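Local coordinates for BF1531-like N-terminal domain-containing protein (Bacteroides fragilis, PDB 3SLR) that is of unknown function but binds magnesium through its phosphatase domain and probably acts as a hydrolase on ester bonds, at residues A[15-20]-A[48-53]. Sequence-based numbering, arbitrary orientation.
Sequences QDTVSL and NYNIEL
Leu20 lies against the backbone of Asn48, Tyr49 and Asn50, an example of how a loop can be packed onto the start of an edge strand by an aliphatic side chain. Its CB stands 3.5 Å from the amide N of Asn50. The next atom, CG, is set anti to the carbonyl carbon (chi1 -73°), which brings it over the peptide group that follows Asn48, 3.6 Å from the C of that residue. Of the two methyls, CD2 reaches farther along the chain, to 3.7 Å from the O of Tyr49. CB, CG and CD2 of Leu20 thus all rest on main chain. The side chain of Asn50 extends anti to its own backbone N (chi1 -177°) and crosses that of Thr17 at about a right angle; the very short approach of the Thr17 hydroxyl to this amide is doubtful. Within the loop, Leu20 N donates to Thr17 O at 3.2 Å. Asn48, with positive phi, is the C-prime residue of the Schellman motif ending helix 34-46. Strand 50-55 then edges the five-stranded parallel sheet of the FkbH N-terminal domain, part of a longer protein, beside strand 22-29; the 2-1-3-4-5 order is consistent with the SGNH hydrolase clan. The chemistry implies apolar packing of leucine on peptide groups: between the segments no N/O pair has hydrogen-bond geometry, and the backbone of Asn50 bonds instead to Pro21 and Leu23.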
loop_
_atom_site.group_PDB
_atom_site.type_symbol
_atom_site.label_atom_id
_atom_site.label_comp_id
_atom_site.label_asym_id
_atom_site.label_seq_id
_atom_site.Cartn_x
_atom_site.Cartn_y
_atom_site.Cartn_z
ATOM N N GLN A 15 -4.914 -4.608 23.914
ATOM C CA GLN A 15 -6.207 -5.278 23.746
ATOM C C GLN A 15 -6.152 -6.766 24.078
ATOM O O GLN A 15 -5.078 -7.373 24.072
ATOM C CB GLN A 15 -6.726 -5.103 22.312
ATOM C CG GLN A 15 -7.308 -3.730 22.009
ATOM C CD GLN A 15 -7.878 -3.631 20.604
ATOM O OE1 GLN A 15 -8.203 -4.642 19.974
ATOM N NE2 GLN A 15 -7.999 -2.407 20.102
ATOM N N ASP A 16 -7.320 -7.348 24.357
ATOM C CA ASP A 16 -7.429 -8.789 24.573
ATOM C C ASP A 16 -7.251 -9.535 23.262
ATOM O O ASP A 16 -7.997 -9.328 22.306
ATOM C CB ASP A 16 -8.769 -9.162 25.216
ATOM C CG ASP A 16 -8.648 -9.402 26.709
ATOM O OD1 ASP A 16 -7.923 -8.631 27.375
ATOM O OD2 ASP A 16 -9.268 -10.366 27.214
ATOM N N THR A 17 -6.262 -10.417 23.233
ATOM C CA THR A 17 -5.819 -11.023 21.991
ATOM C C THR A 17 -6.256 -12.484 21.846
ATOM O O THR A 17 -5.920 -13.145 20.860
ATOM C CB THR A 17 -4.286 -10.927 21.883
ATOM O OG1 THR A 17 -3.894 -10.984 20.507
ATOM C CG2 THR A 17 -3.619 -12.051 22.668
ATOM N N VAL A 18 -7.016 -12.978 22.823
ATOM C CA VAL A 18 -7.389 -14.394 22.876
ATOM C C VAL A 18 -8.023 -14.929 21.592
ATOM O O VAL A 18 -7.621 -15.979 21.086
ATOM C CB VAL A 18 -8.321 -14.710 24.078
ATOM C CG1 VAL A 18 -9.261 -13.547 24.359
ATOM C CG2 VAL A 18 -9.101 -15.996 23.824
ATOM N N SER A 19 -9.014 -14.215 21.071
ATOM C CA SER A 19 -9.744 -14.683 19.894
ATOM C C SER A 19 -8.869 -14.841 18.646
ATOM O O SER A 19 -9.043 -15.784 17.873
ATOM C CB SER A 19 -10.936 -13.761 19.598
ATOM O OG SER A 19 -10.702 -12.445 20.075
ATOM N N LEU A 20 -7.918 -13.930 18.468
ATOM C CA LEU A 20 -7.195 -13.783 17.202
ATOM C C LEU A 20 -6.190 -14.896 16.883
ATOM O O LEU A 20 -5.506 -15.403 17.774
ATOM C CB LEU A 20 -6.465 -12.437 17.189
ATOM C CG LEU A 20 -7.255 -11.136 17.024
ATOM C CD1 LEU A 20 -8.572 -11.163 17.761
ATOM C CD2 LEU A 20 -6.412 -9.943 17.469
ATOM N N ASN A 48 -6.893 -7.978 13.082
ATOM C CA ASN A 48 -7.362 -9.276 13.584
ATOM C C ASN A 48 -6.299 -10.376 13.638
ATOM O O ASN A 48 -6.604 -11.562 13.482
ATOM C CB ASN A 48 -8.587 -9.746 12.792
ATOM C CG ASN A 48 -9.728 -8.739 12.838
ATOM O OD1 ASN A 48 -10.025 -8.168 13.891
ATOM N ND2 ASN A 48 -10.360 -8.502 11.688
ATOM N N TYR A 49 -5.055 -9.983 13.882
ATOM C CA TYR A 49 -3.983 -10.952 14.098
ATOM C C TYR A 49 -3.341 -10.741 15.456
ATOM O O TYR A 49 -3.051 -9.610 15.847
ATOM C CB TYR A 49 -2.919 -10.848 13.006
ATOM C CG TYR A 49 -3.460 -11.092 11.618
ATOM C CD1 TYR A 49 -3.850 -12.366 11.216
ATOM C CD2 TYR A 49 -3.580 -10.048 10.708
ATOM C CE1 TYR A 49 -4.349 -12.595 9.955
ATOM C CE2 TYR A 49 -4.081 -10.267 9.437
ATOM C CZ TYR A 49 -4.458 -11.544 9.063
ATOM O OH TYR A 49 -4.959 -11.767 7.803
ATOM N N ASN A 50 -3.146 -11.832 16.190
ATOM C CA ASN A 50 -2.367 -11.780 17.416
ATOM C C ASN A 50 -0.893 -11.889 17.055
ATOM O O ASN A 50 -0.373 -12.987 16.864
ATOM C CB ASN A 50 -2.773 -12.913 18.357
ATOM C CG ASN A 50 -2.041 -12.858 19.687
ATOM O OD1 ASN A 50 -2.160 -13.766 20.511
ATOM N ND2 ASN A 50 -1.293 -11.785 19.911
ATOM N N ILE A 51 -0.232 -10.741 16.928
ATOM C CA ILE A 51 1.158 -10.700 16.509
ATOM C C ILE A 51 2.132 -10.895 17.661
ATOM O O ILE A 51 2.176 -10.086 18.587
ATOM C CB ILE A 51 1.484 -9.346 15.857
ATOM C CG1 ILE A 51 0.555 -9.099 14.668
ATOM C CG2 ILE A 51 2.972 -9.278 15.479
ATOM C CD1 ILE A 51 0.704 -10.111 13.564
ATOM N N GLU A 52 2.908 -11.972 17.611
ATOM C CA GLU A 52 4.008 -12.143 18.548
ATOM C C GLU A 52 5.247 -11.576 17.875
ATOM O O GLU A 52 5.774 -12.159 16.924
ATOM C CB GLU A 52 4.221 -13.617 18.919
ATOM C CG GLU A 52 5.377 -13.823 19.908
ATOM C CD GLU A 52 5.679 -15.290 20.206
ATOM O OE1 GLU A 52 6.710 -15.566 20.866
ATOM O OE2 GLU A 52 4.891 -16.165 19.795
ATOM N N LEU A 53 5.711 -10.435 18.363
ATOM C CA LEU A 53 6.777 -9.714 17.668
ATOM C C LEU A 53 8.129 -9.809 18.367
ATOM O O LEU A 53 8.309 -9.293 19.473
ATOM C CB LEU A 53 6.373 -8.259 17.468
ATOM C CG LEU A 53 7.115 -7.553 16.328
ATOM C CD1 LEU A 53 6.186 -6.623 15.597
ATOM C CD2 LEU A 53 8.344 -6.829 16.868
#